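Long-range contact in predicted metal-dependent phosphohydrolase (Magnetospirillum magnetotacticum MS-1, PDB 3KH1), which probably acts as a metal-dependent phosphohydrolase of the HD-domain superfamily, perhaps dephosphorylating deoxyribonucleoside 5'-monophosphates: residues F16-Q29 with H75-I87. Residues are numbered along the deposited sequence; the frame is centred on the assembly and turned at random.
Sequences FVVEIDKLKTILRQ and HDIVEIDAGDTFI
Phe16 meets Ile77 obliquely through its far end, CZ lying 3.8 Å from Ile77 CD1, while Ile20 CG2 touches the same methyl and packs over one face of the phenyl ring. Ile80 then reaches under the 3-10 turn of 21-25: its CG1, anti to the carbonyl carbon (chi1 -70°), comes within 3.6 Å of Leu23 N, and its CG2 rests on Lys22 CB. Leu23 CD1 comes to 3.2 Å from Asp76 O. Ile26 bends its CD1 against the backbone carbonyl of Glu79, 3.4 Å from Glu79 O, and lays CG2 beside Glu79 CB and Asp84. Cutting Ile26 back to an alanine is likely to open a gap over that carbonyl and Asp84. From Leu27 on, the contact turns polar. One water donates to Leu27 O and Asp84 OD2; another accepts from Gln29 N and donates to Asp84 OD2 (water O to OD2 2.6 Å). Arg28, salt-bridged by NE to Glu39, donates through NH1 to a third, in the guanidinium plane, which donates to Asp76 OD2; His75-Asp76 is probably the HD signature doublet. Gln29 CB abuts Phe86. Apolar packing thus fixes how the segments sit together, while the Asp76 and Asp84 carboxylates are tied to 27-29 through water, not directly.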
loop_
_atom_site.group_PDB
_atom_site.type_symbol
_atom_site.label_atom_id
_atom_site.label_comp_id
_atom_site.label_asym_id
_atom_site.label_seq_id
_atom_site.Cartn_x
_atom_site.Cartn_y
_atom_site.Cartn_z
ATOM N N PHE A 16 -0.865 16.444 2.006
ATOM C CA PHE A 16 -1.671 15.234 2.038
ATOM C C PHE A 16 -0.787 13.997 2.174
ATOM O O PHE A 16 -1.054 13.133 3.005
ATOM C CB PHE A 16 -2.524 15.156 0.771
ATOM C CG PHE A 16 -3.498 14.006 0.745
ATOM C CD1 PHE A 16 -4.702 14.072 1.406
ATOM C CD2 PHE A 16 -3.208 12.880 0.010
ATOM C CE1 PHE A 16 -5.595 13.038 1.354
ATOM C CE2 PHE A 16 -4.119 11.820 -0.023
ATOM C CZ PHE A 16 -5.316 11.939 0.629
ATOM N N VAL A 17 0.295 13.935 1.386
ATOM C CA VAL A 17 1.271 12.844 1.447
ATOM C C VAL A 17 1.771 12.652 2.876
ATOM O O VAL A 17 1.868 11.494 3.373
ATOM C CB VAL A 17 2.402 12.991 0.425
ATOM C CG1 VAL A 17 3.502 11.927 0.657
ATOM C CG2 VAL A 17 1.853 12.912 -1.047
ATOM N N VAL A 18 2.124 13.743 3.541
ATOM C CA VAL A 18 2.618 13.662 4.906
ATOM C C VAL A 18 1.527 13.219 5.890
ATOM O O VAL A 18 1.771 12.393 6.778
ATOM C CB VAL A 18 3.293 15.005 5.318
ATOM C CG1 VAL A 18 3.574 15.056 6.826
ATOM C CG2 VAL A 18 4.577 15.208 4.449
ATOM N N GLU A 19 0.335 13.799 5.764
ATOM C CA GLU A 19 -0.781 13.515 6.666
ATOM C C GLU A 19 -1.174 12.038 6.673
ATOM O O GLU A 19 -1.433 11.455 7.727
ATOM C CB GLU A 19 -1.975 14.351 6.283
ATOM C CG GLU A 19 -3.187 14.154 7.226
ATOM C CD GLU A 19 -3.047 14.711 8.661
ATOM O OE1 GLU A 19 -2.057 15.394 9.001
ATOM O OE2 GLU A 19 -3.990 14.515 9.469
ATOM N N ILE A 20 -1.140 11.410 5.506
ATOM C CA ILE A 20 -1.661 10.050 5.392
ATOM C C ILE A 20 -0.723 9.012 5.972
ATOM O O ILE A 20 -1.128 7.847 6.064
ATOM C CB ILE A 20 -2.146 9.723 3.945
ATOM C CG1 ILE A 20 -0.999 9.663 2.943
ATOM C CG2 ILE A 20 -3.271 10.665 3.498
ATOM C CD1 ILE A 20 -1.413 9.182 1.507
ATOM N N ASP A 21 0.496 9.373 6.404
ATOM C CA ASP A 21 1.252 8.493 7.297
ATOM C C ASP A 21 0.383 7.933 8.402
ATOM O O ASP A 21 0.609 6.799 8.888
ATOM C CB ASP A 21 2.479 9.199 7.928
ATOM C CG ASP A 21 3.510 8.206 8.554
ATOM O OD1 ASP A 21 4.222 7.568 7.767
ATOM O OD2 ASP A 21 3.670 8.144 9.816
ATOM N N LYS A 22 -0.567 8.754 8.867
ATOM C CA LYS A 22 -1.393 8.387 10.007
ATOM C C LYS A 22 -2.261 7.163 9.766
ATOM O O LYS A 22 -2.724 6.537 10.722
ATOM C CB LYS A 22 -2.253 9.569 10.397
ATOM C CG LYS A 22 -1.453 10.757 10.921
ATOM C CD LYS A 22 -2.407 11.938 11.247
ATOM C CE LYS A 22 -1.710 13.184 11.741
ATOM N NZ LYS A 22 -2.739 14.283 11.989
ATOM N N LEU A 23 -2.471 6.771 8.515
ATOM C CA LEU A 23 -3.288 5.568 8.249
ATOM C C LEU A 23 -2.635 4.330 8.849
ATOM O O LEU A 23 -3.289 3.333 9.167
ATOM C CB LEU A 23 -3.535 5.411 6.750
ATOM C CG LEU A 23 -4.520 4.302 6.373
ATOM C CD1 LEU A 23 -5.902 4.642 6.958
ATOM C CD2 LEU A 23 -4.545 4.136 4.893
ATOM N N LYS A 24 -1.318 4.383 8.980
ATOM C CA LYS A 24 -0.519 3.273 9.502
ATOM C C LYS A 24 -0.850 2.945 10.954
ATOM O O LYS A 24 -0.566 1.818 11.369
ATOM C CB LYS A 24 0.976 3.611 9.354
ATOM C CG LYS A 24 1.406 3.742 7.866
ATOM C CD LYS A 24 2.772 4.385 7.702
ATOM C CE LYS A 24 3.063 4.717 6.246
ATOM N NZ LYS A 24 4.368 5.466 6.084
ATOM N N THR A 25 -1.481 3.864 11.660
ATOM C CA THR A 25 -1.797 3.727 13.061
ATOM C C THR A 25 -3.223 3.224 13.309
ATOM O O THR A 25 -3.604 3.031 14.450
ATOM C CB THR A 25 -1.629 5.132 13.832
ATOM O OG1 THR A 25 -2.658 6.023 13.423
ATOM C CG2 THR A 25 -0.358 5.763 13.555
ATOM N N ILE A 26 -4.011 3.028 12.253
ATOM C CA ILE A 26 -5.425 2.600 12.379
ATOM C C ILE A 26 -5.467 1.090 12.272
ATOM O O ILE A 26 -5.083 0.493 11.239
ATOM C CB ILE A 26 -6.316 3.239 11.329
ATOM C CG1 ILE A 26 -6.206 4.766 11.327
ATOM C CG2 ILE A 26 -7.795 2.788 11.521
ATOM C CD1 ILE A 26 -6.600 5.432 12.647
ATOM N N LEU A 27 -5.902 0.439 13.329
ATOM C CA LEU A 27 -5.878 -1.040 13.424
ATOM C C LEU A 27 -7.223 -1.705 13.148
ATOM O O LEU A 27 -8.284 -1.238 13.563
ATOM C CB LEU A 27 -5.391 -1.473 14.803
ATOM C CG LEU A 27 -3.987 -0.913 15.127
ATOM C CD1 LEU A 27 -3.473 -1.295 16.466
ATOM C CD2 LEU A 27 -2.963 -1.272 13.999
ATOM N N ARG A 28 -7.151 -2.799 12.431
ATOM C CA ARG A 28 -8.278 -3.645 12.092
ATOM C C ARG A 28 -8.366 -4.811 13.079
ATOM O O ARG A 28 -7.467 -5.026 13.898
ATOM C CB ARG A 28 -8.062 -4.202 10.685
ATOM C CG ARG A 28 -8.086 -3.132 9.628
ATOM C CD ARG A 28 -7.571 -3.554 8.281
ATOM N NE ARG A 28 -8.160 -4.787 7.837
ATOM C CZ ARG A 28 -9.313 -4.998 7.257
ATOM N NH1 ARG A 28 -10.025 -3.984 6.831
ATOM N NH2 ARG A 28 -9.682 -6.271 6.980
ATOM N N GLN A 29 -9.417 -5.623 12.967
ATOM C CA GLN A 29 -9.493 -6.875 13.751
ATOM C C GLN A 29 -8.866 -8.085 13.062
ATOM O O GLN A 29 -8.562 -9.087 13.729
ATOM C CB GLN A 29 -10.947 -7.200 14.102
ATOM C CG GLN A 29 -11.514 -6.217 15.065
ATOM C CD GLN A 29 -10.724 -6.202 16.361
ATOM O OE1 GLN A 29 -10.637 -7.230 17.057
ATOM N NE2 GLN A 29 -10.144 -5.038 16.702
ATOM N N HIS A 75 -8.985 3.946 -0.249
ATOM C CA HIS A 75 -10.320 3.636 0.250
ATOM C C HIS A 75 -10.512 3.770 1.748
ATOM O O HIS A 75 -11.637 3.970 2.169
ATOM C CB HIS A 75 -10.817 2.226 -0.222
ATOM C CG HIS A 75 -10.379 1.102 0.669
ATOM N ND1 HIS A 75 -9.092 0.571 0.662
ATOM C CD2 HIS A 75 -11.058 0.444 1.646
ATOM C CE1 HIS A 75 -9.011 -0.376 1.596
ATOM N NE2 HIS A 75 -10.200 -0.487 2.188
ATOM N N ASP A 76 -9.434 3.627 2.514
ATOM C CA ASP A 76 -9.489 3.747 3.952
ATOM C C ASP A 76 -8.888 5.022 4.519
ATOM O O ASP A 76 -8.840 5.208 5.738
ATOM C CB ASP A 76 -8.855 2.536 4.653
ATOM C CG ASP A 76 -9.853 1.416 4.912
ATOM O OD1 ASP A 76 -11.081 1.675 4.886
ATOM O OD2 ASP A 76 -9.355 0.313 5.214
ATOM N N ILE A 77 -8.512 5.964 3.684
ATOM C CA ILE A 77 -7.971 7.228 4.212
ATOM C C ILE A 77 -8.900 7.901 5.208
ATOM O O ILE A 77 -8.426 8.449 6.229
ATOM C CB ILE A 77 -7.500 8.145 3.076
ATOM C CG1 ILE A 77 -6.160 7.575 2.489
ATOM C CG2 ILE A 77 -7.392 9.616 3.553
ATOM C CD1 ILE A 77 -5.710 8.240 1.183
ATOM N N VAL A 78 -10.214 7.837 4.958
ATOM C CA VAL A 78 -11.136 8.417 5.930
ATOM C C VAL A 78 -11.010 7.856 7.347
ATOM O O VAL A 78 -11.346 8.556 8.337
ATOM C CB VAL A 78 -12.621 8.296 5.490
ATOM C CG1 VAL A 78 -12.874 9.216 4.256
ATOM C CG2 VAL A 78 -13.048 6.813 5.267
ATOM N N GLU A 79 -10.516 6.624 7.484
ATOM C CA GLU A 79 -10.358 6.016 8.807
ATOM C C GLU A 79 -9.315 6.706 9.692
ATOM O O GLU A 79 -9.299 6.489 10.900
ATOM C CB GLU A 79 -10.129 4.492 8.702
ATOM C CG GLU A 79 -11.290 3.785 7.938
ATOM C CD GLU A 79 -11.432 2.306 8.205
ATOM O OE1 GLU A 79 -10.517 1.680 8.727
ATOM O OE2 GLU A 79 -12.544 1.790 7.895
ATOM N N ILE A 80 -8.416 7.503 9.115
ATOM C CA ILE A 80 -7.500 8.326 9.916
ATOM C C ILE A 80 -8.264 9.070 10.984
ATOM O O ILE A 80 -7.785 9.163 12.114
ATOM C CB ILE A 80 -6.653 9.271 9.041
ATOM C CG1 ILE A 80 -5.637 8.484 8.219
ATOM C CG2 ILE A 80 -5.985 10.363 9.871
ATOM C CD1 ILE A 80 -5.066 9.242 7.068
ATOM N N ASP A 81 -9.400 9.672 10.614
ATOM C CA ASP A 81 -10.231 10.390 11.555
ATOM C C ASP A 81 -11.387 9.532 12.079
ATOM O O ASP A 81 -11.810 9.698 13.236
ATOM C CB ASP A 81 -10.833 11.662 10.926
ATOM C CG ASP A 81 -9.818 12.765 10.620
ATOM O OD1 ASP A 81 -8.600 12.641 10.957
ATOM O OD2 ASP A 81 -10.332 13.811 10.086
ATOM N N ALA A 82 -11.965 8.677 11.230
ATOM C CA ALA A 82 -13.184 7.939 11.620
ATOM C C ALA A 82 -12.914 6.641 12.377
ATOM O O ALA A 82 -13.848 6.105 12.995
ATOM C CB ALA A 82 -14.070 7.659 10.412
ATOM N N GLY A 83 -11.686 6.128 12.323
ATOM C CA GLY A 83 -11.344 4.826 12.899
ATOM C C GLY A 83 -11.886 3.686 12.064
ATOM O O GLY A 83 -12.562 3.877 11.063
ATOM N N ASP A 84 -11.538 2.483 12.459
ATOM C CA ASP A 84 -12.015 1.296 11.826
ATOM C C ASP A 84 -13.281 0.809 12.535
ATOM O O ASP A 84 -13.437 0.977 13.755
ATOM C CB ASP A 84 -10.938 0.211 11.916
ATOM C CG ASP A 84 -11.365 -1.093 11.268
ATOM O OD1 ASP A 84 -11.545 -1.049 10.054
ATOM O OD2 ASP A 84 -11.508 -2.118 11.951
ATOM N N THR A 85 -14.188 0.236 11.738
ATOM C CA THR A 85 -15.378 -0.404 12.244
ATOM C C THR A 85 -15.364 -1.853 11.774
ATOM O O THR A 85 -15.358 -2.102 10.569
ATOM C CB THR A 85 -16.663 0.305 11.675
ATOM O OG1 THR A 85 -16.650 1.748 11.936
ATOM C CG2 THR A 85 -17.909 -0.294 12.315
ATOM N N PHE A 86 -15.390 -2.801 12.699
ATOM C CA PHE A 86 -15.397 -4.220 12.327
ATOM C C PHE A 86 -16.699 -4.520 11.590
ATOM O O PHE A 86 -17.752 -4.073 12.003
ATOM C CB PHE A 86 -15.262 -5.058 13.568
ATOM C CG PHE A 86 -15.195 -6.541 13.315
ATOM C CD1 PHE A 86 -14.276 -7.082 12.436
ATOM C CD2 PHE A 86 -16.060 -7.374 13.975
ATOM C CE1 PHE A 86 -14.199 -8.464 12.258
ATOM C CE2 PHE A 86 -16.026 -8.746 13.807
ATOM C CZ PHE A 86 -15.070 -9.303 12.951
ATOM N N ILE A 87 -16.599 -5.248 10.491
ATOM C CA ILE A 87 -17.724 -5.429 9.581
ATOM C C ILE A 87 -18.942 -6.018 10.259
ATOM O O ILE A 87 -20.066 -5.666 9.915
ATOM C CB ILE A 87 -17.265 -6.299 8.351
ATOM C CG1 ILE A 87 -18.368 -6.414 7.301
ATOM C CG2 ILE A 87 -16.845 -7.720 8.800
ATOM C CD1 ILE A 87 -18.503 -5.275 6.452
HETATM O O HOH W 1 -10.448 -2.558 14.932
HETATM O O HOH W 2 -9.958 -1.184 7.309
HETATM O O HOH W 3 -11.765 -4.637 11.540
#